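Local coordinates for protein CyaB (PDB 3R5G) that is the catalytic domain of a membrane-bound, probable adenylyl cyclase of Pseudomonas aeruginosa, thought to make cyclic AMP from ATP, at residues Phe14-Gly19 / Arg144-Ser149; Lys90-Leu95 / Leu108-Gly113. All coordinates share one frame; numbering follows the deposited sequence.

In the fold
From the N terminus, the chain first lays down strand 6-18, whose last residues, with Gly19 just after them, form one side (14-19) of interaction 1. It then runs through helix 29-50 and a hairpin into helix 74-100. There 90-95 meets 108-113 after only twelve intervening residues, so interaction 2 closes a short loop between the helix and strand 109-116. Much later, helix 137-148 returns to the first strand and closes interaction 1, within whose long loop interaction 2 is nested. Strands 6-18 and 109-116 are antiparallel neighbours, and their probable backbone bonds, Arg18 N to Glu109 O (2.7 Å) and Phe14 O to Gly113 N (2.9 Å), join the two contacts directly.

Interaction 1: Phe14-Gly19 / Arg144-Ser149; sequences FSDIRG and RLESAS
Glu146 reaches Asp16 because its CG lies anti to the backbone N (chi1 -177°) and the chain then bends at chi2, turning the carboxylate toward Asp16. Asp16, with CG between its own N and carbonyl carbon, swings OD2 toward the helix. The two acids meet with their planes 82° apart, and Asp16 OD2 lies 2.8 Å from Glu146 OE2. Further back, the aliphatic part of Glu146 rests on the strand: its CB is 3.8 Å from Phe14 CB, and its CG is 3.5 Å from Phe14 O. The ring of Phe14 leads away, toward Val139 and Ala142.

Arg111 of the adjacent strand approaches the pair: its NH1 forms a salt bridge to Asp16 OD2 and a long, weak ion pair to Glu146 OE1. The other oxygen, Asp16 OD1, forms a salt bridge with Arg18 NE at 3.0 Å, although the hydrogen bond within it is weak. At the helix end, Ser149 OG donates to Glu146 O over 2.6 Å, and Ser149 N shares that acceptor.

In class III cyclases an aspartate of this first strand and one from the following hairpin typically carry the metal ions; Asp16 touching Asp60 is consistent with that site. The helical and strand segments run at 30° to each other, 7.8 Å apart at closest approach. Helix 137-148 covers one side of the sheet here, strand 61-66 touches Glu146 and Phe14 through Cys61, and helix 29-50 packs through Tyr39 on Ser15 and Ile17.

Interaction 2: Lys90-Leu95 / Leu108-Gly113; sequences KHMKVL and LEIRMG
Met92 and Ile110 meet at an oblique angle, Met92 CG coming within 3.7 Å of Ile110 CG2. Bends at chi2 (-72°) and chi3 (-89°) fold the thioether round, so that its methyl reaches past the isoleucine side chain to the strand backbone: Met92 CE sits 3.8 Å from Ile110 N and 3.9 Å from Leu108 O. Tyr39 of helix 29-50 touches both Met92 and Ile110. Helix 74-100 thus packs beside helix 29-50 on one face of the sheet, as in the ferredoxin-like beta-alpha-beta-beta-alpha-beta core of class III cyclase domains, in which 29-50 and 74-100 correspond to the two helices and 109-116 to the last strand of that core.

Glu109 starts away from the helix, but the bend at its chi2 brings the carboxylate back alongside Met92, with OE2 4.0 Å from Met92 CB. That oxygen is heavily engaged. Its anti lone pair takes the backbone N-H of Ile110 at 3.0 Å (150° at the hydrogen), and Arg96 NH2 forms a salt bridge to it while also bonding Leu108 O. A water also donates to Glu109 OE2 over 2.7 Å and accepts a weak bond from Lys93 NZ at 3.4 Å.

Interaction 1: Phe14-Gly19 / Arg144-Ser149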
loop_
_atom_site.group_PDB
_atom_site.type_symbol
_atom_site.label_atom_id
_atom_site.label_comp_id
_atom_site.label_asym_id
_atom_site.label_seq_id
_atom_site.Cartn_x
_atom_site.Cartn_y
_atom_site.Cartn_z
ATOM N N PHE A 14 9.142 -2.692 -5.339
ATOM C CA PHE A 14 8.683 -2.233 -4.079
ATOM C C PHE A 14 9.703 -2.431 -3.019
ATOM O O PHE A 14 10.389 -3.469 -3.023
ATOM C CB PHE A 14 7.405 -3.015 -3.584
ATOM C CG PHE A 14 6.123 -2.648 -4.309
ATOM C CD1 PHE A 14 5.814 -3.208 -5.490
ATOM C CD2 PHE A 14 5.271 -1.650 -3.784
ATOM C CE1 PHE A 14 4.595 -2.932 -6.128
ATOM C CE2 PHE A 14 4.120 -1.269 -4.496
ATOM C CZ PHE A 14 3.748 -1.980 -5.631
ATOM N N SER A 15 9.772 -1.534 -2.073
ATOM C CA SER A 15 10.649 -1.766 -0.907
ATOM C C SER A 15 10.037 -1.252 0.356
ATOM O O SER A 15 9.153 -0.410 0.325
ATOM C CB SER A 15 11.987 -1.102 -1.091
ATOM O OG SER A 15 11.853 0.360 -1.132
ATOM N N ASP A 16 10.507 -1.759 1.498
ATOM C CA ASP A 16 10.181 -1.098 2.744
ATOM C C ASP A 16 11.333 -1.291 3.721
ATOM O O ASP A 16 12.314 -2.029 3.411
ATOM C CB ASP A 16 8.857 -1.616 3.355
ATOM C CG ASP A 16 8.924 -3.040 3.843
ATOM O OD1 ASP A 16 9.774 -3.408 4.640
ATOM O OD2 ASP A 16 8.085 -3.833 3.371
ATOM N N ILE A 17 11.255 -0.617 4.872
ATOM C CA ILE A 17 12.303 -0.783 5.898
ATOM C C ILE A 17 11.842 -1.681 7.030
ATOM O O ILE A 17 10.908 -1.349 7.766
ATOM C CB ILE A 17 12.714 0.571 6.494
ATOM C CG1 ILE A 17 13.129 1.496 5.397
ATOM C CG2 ILE A 17 13.787 0.381 7.480
ATOM C CD1 ILE A 17 13.169 3.000 5.920
ATOM N N ARG A 18 12.444 -2.859 7.185
ATOM C CA ARG A 18 12.086 -3.727 8.331
ATOM C C ARG A 18 12.648 -3.078 9.571
ATOM O O ARG A 18 13.781 -2.620 9.567
ATOM C CB ARG A 18 12.673 -5.138 8.135
ATOM C CG ARG A 18 12.051 -5.917 6.991
ATOM C CD ARG A 18 10.650 -6.295 7.356
ATOM N NE ARG A 18 9.738 -5.182 7.115
ATOM C CZ ARG A 18 8.448 -5.212 7.417
ATOM N NH1 ARG A 18 7.625 -4.162 7.172
ATOM N NH2 ARG A 18 7.978 -6.307 7.971
ATOM N N GLY A 19 11.816 -3.004 10.593
ATOM C CA GLY A 19 12.212 -2.327 11.820
ATOM C C GLY A 19 11.603 -0.931 11.942
ATOM O O GLY A 19 11.526 -0.353 13.066
ATOM N N ARG A 144 3.815 -8.536 -3.449
ATOM C CA ARG A 144 3.843 -9.793 -2.669
ATOM C C ARG A 144 5.239 -10.308 -2.495
ATOM O O ARG A 144 5.573 -10.937 -1.435
ATOM C CB ARG A 144 2.986 -10.819 -3.419
ATOM C CG ARG A 144 1.454 -10.490 -3.382
ATOM C CD ARG A 144 0.905 -10.093 -1.962
ATOM N NE ARG A 144 -0.443 -10.663 -1.823
ATOM C CZ ARG A 144 -1.339 -10.378 -0.871
ATOM N NH1 ARG A 144 -1.068 -9.503 0.099
ATOM N NH2 ARG A 144 -2.529 -10.983 -0.888
ATOM N N LEU A 145 6.103 -10.138 -3.483
ATOM C CA LEU A 145 7.492 -10.558 -3.285
ATOM C C LEU A 145 8.141 -9.717 -2.195
ATOM O O LEU A 145 8.976 -10.183 -1.386
ATOM C CB LEU A 145 8.314 -10.543 -4.592
ATOM C CG LEU A 145 7.844 -11.437 -5.729
ATOM C CD1 LEU A 145 8.768 -11.337 -6.953
ATOM C CD2 LEU A 145 7.659 -12.874 -5.257
ATOM N N GLU A 146 7.856 -8.396 -2.178
ATOM C CA GLU A 146 8.416 -7.584 -1.176
ATOM C C GLU A 146 7.935 -8.088 0.217
ATOM O O GLU A 146 8.760 -8.177 1.148
ATOM C CB GLU A 146 8.034 -6.147 -1.485
ATOM C CG GLU A 146 8.623 -5.138 -0.527
ATOM C CD GLU A 146 7.609 -4.623 0.465
ATOM O OE1 GLU A 146 6.828 -5.405 0.964
ATOM O OE2 GLU A 146 7.468 -3.377 0.725
ATOM N N SER A 147 6.668 -8.479 0.289
ATOM C CA SER A 147 6.091 -8.874 1.626
ATOM C C SER A 147 6.772 -10.161 2.087
ATOM O O SER A 147 6.940 -10.357 3.312
ATOM C CB SER A 147 4.600 -9.162 1.562
ATOM O OG SER A 147 3.984 -7.925 1.537
ATOM N N ALA A 148 7.185 -10.974 1.138
ATOM C CA ALA A 148 7.808 -12.297 1.423
ATOM C C ALA A 148 9.276 -12.198 1.690
ATOM O O ALA A 148 9.931 -13.157 2.171
ATOM C CB ALA A 148 7.580 -13.199 0.236
ATOM N N SER A 149 9.892 -11.099 1.285
ATOM C CA SER A 149 11.333 -10.987 1.384
ATOM C C SER A 149 11.730 -10.787 2.842
ATOM O O SER A 149 10.976 -10.264 3.687
ATOM C CB SER A 149 11.828 -9.820 0.456
ATOM O OG SER A 149 11.347 -8.602 0.969
#

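Interaction 2: Lys90-Leu95 / Leu108-Gly113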
loop_
_atom_site.group_PDB
_atom_site.type_symbol
_atom_site.label_atom_id
_atom_site.label_comp_id
_atom_site.label_asym_id
_atom_site.label_seq_id
_atom_site.Cartn_x
_atom_site.Cartn_y
_atom_site.Cartn_z
ATOM N N LYS A 90 23.129 -1.013 -0.806
ATOM C CA LYS A 90 24.460 -0.534 -0.393
ATOM C C LYS A 90 24.335 0.785 0.314
ATOM O O LYS A 90 25.028 1.020 1.316
ATOM C CB LYS A 90 25.400 -0.384 -1.574
ATOM C CG LYS A 90 25.843 -1.623 -2.249
ATOM C CD LYS A 90 26.667 -1.340 -3.455
ATOM C CE LYS A 90 27.037 -2.657 -4.150
ATOM N NZ LYS A 90 27.672 -2.481 -5.452
ATOM N N HIS A 91 23.467 1.669 -0.132
ATOM C CA HIS A 91 23.409 2.986 0.491
ATOM C C HIS A 91 22.789 2.903 1.867
ATOM O O HIS A 91 23.060 3.700 2.775
ATOM C CB HIS A 91 22.615 3.930 -0.402
ATOM C CG HIS A 91 22.803 5.349 -0.023
ATOM N ND1 HIS A 91 24.018 5.984 -0.143
ATOM C CD2 HIS A 91 21.902 6.272 0.383
ATOM C CE1 HIS A 91 23.867 7.244 0.247
ATOM N NE2 HIS A 91 22.589 7.448 0.552
ATOM N N MET A 92 21.979 1.896 2.110
ATOM C CA MET A 92 21.452 1.712 3.440
ATOM C C MET A 92 22.507 1.491 4.465
ATOM O O MET A 92 22.270 1.876 5.606
ATOM C CB MET A 92 20.444 0.548 3.452
ATOM C CG MET A 92 19.078 0.978 3.159
ATOM S SD MET A 92 18.352 1.900 4.556
ATOM C CE MET A 92 17.555 0.795 5.691
ATOM N N LYS A 93 23.644 0.937 4.052
ATOM C CA LYS A 93 24.754 0.775 5.057
ATOM C C LYS A 93 25.256 2.140 5.477
ATOM O O LYS A 93 25.580 2.378 6.663
ATOM C CB LYS A 93 25.940 0.015 4.471
ATOM C CG LYS A 93 25.524 -1.362 4.011
ATOM C CD LYS A 93 26.762 -2.092 3.481
ATOM C CE LYS A 93 26.457 -3.555 3.153
ATOM N NZ LYS A 93 25.031 -3.714 2.658
ATOM N N VAL A 94 25.363 3.041 4.515
ATOM C CA VAL A 94 25.777 4.412 4.813
ATOM C C VAL A 94 24.736 5.081 5.722
ATOM O O VAL A 94 25.082 5.727 6.723
ATOM C CB VAL A 94 25.910 5.162 3.555
ATOM C CG1 VAL A 94 26.436 6.571 3.806
ATOM C CG2 VAL A 94 26.920 4.432 2.585
ATOM N N LEU A 95 23.437 4.982 5.364
ATOM C CA LEU A 95 22.462 5.633 6.166
ATOM C C LEU A 95 22.446 5.096 7.574
ATOM O O LEU A 95 22.224 5.891 8.516
ATOM C CB LEU A 95 21.070 5.547 5.491
ATOM C CG LEU A 95 20.972 6.275 4.147
ATOM C CD1 LEU A 95 19.546 5.937 3.553
ATOM C CD2 LEU A 95 21.215 7.814 4.195
ATOM N N LEU A 108 17.595 -1.571 11.341
ATOM C CA LEU A 108 16.695 -1.103 10.263
ATOM C C LEU A 108 17.298 -1.644 8.989
ATOM O O LEU A 108 18.488 -1.419 8.724
ATOM C CB LEU A 108 16.727 0.418 10.181
ATOM C CG LEU A 108 16.070 1.179 11.350
ATOM C CD1 LEU A 108 16.362 2.696 11.332
ATOM C CD2 LEU A 108 14.547 0.896 11.377
ATOM N N GLU A 109 16.508 -2.367 8.199
ATOM C CA GLU A 109 17.079 -2.960 6.978
ATOM C C GLU A 109 16.065 -2.947 5.875
ATOM O O GLU A 109 14.915 -3.209 6.122
ATOM C CB GLU A 109 17.498 -4.391 7.168
ATOM C CG GLU A 109 18.257 -4.877 5.873
ATOM C CD GLU A 109 19.524 -4.165 5.572
ATOM O OE1 GLU A 109 20.541 -4.683 6.121
ATOM O OE2 GLU A 109 19.530 -3.113 4.834
ATOM N N ILE A 110 16.546 -2.676 4.677
ATOM C CA ILE A 110 15.651 -2.605 3.534
ATOM C C ILE A 110 15.363 -3.993 3.040
ATOM O O ILE A 110 16.213 -4.886 3.103
ATOM C CB ILE A 110 16.291 -1.687 2.408
ATOM C CG1 ILE A 110 15.253 -1.422 1.308
ATOM C CG2 ILE A 110 17.720 -2.279 1.934
ATOM C CD1 ILE A 110 15.912 -0.435 0.337
ATOM N N ARG A 111 14.137 -4.178 2.581
ATOM C CA ARG A 111 13.804 -5.351 1.774
ATOM C C ARG A 111 13.071 -4.936 0.532
ATOM O O ARG A 111 12.390 -3.899 0.516
ATOM C CB ARG A 111 13.010 -6.351 2.583
ATOM C CG ARG A 111 11.667 -5.871 2.883
ATOM C CD ARG A 111 10.967 -6.902 3.745
ATOM N NE ARG A 111 9.640 -6.346 4.030
ATOM C CZ ARG A 111 8.586 -7.086 4.337
ATOM N NH1 ARG A 111 7.404 -6.492 4.506
ATOM N NH2 ARG A 111 8.709 -8.403 4.442
ATOM N N MET A 112 13.191 -5.774 -0.493
ATOM C CA MET A 112 12.716 -5.420 -1.829
ATOM C C MET A 112 12.116 -6.568 -2.579
ATOM O O MET A 112 12.633 -7.701 -2.439
ATOM C CB MET A 112 13.926 -4.897 -2.672
ATOM C CG MET A 112 14.572 -3.726 -1.941
ATOM S SD MET A 112 16.061 -3.181 -2.868
ATOM C CE MET A 112 17.141 -3.310 -1.582
ATOM N N GLY A 113 11.128 -6.268 -3.427
ATOM C CA GLY A 113 10.515 -7.242 -4.299
ATOM C C GLY A 113 10.466 -6.666 -5.709
ATOM O O GLY A 113 10.114 -5.463 -5.787
HETATM O O HOH W 1 21.910 -2.709 3.639
#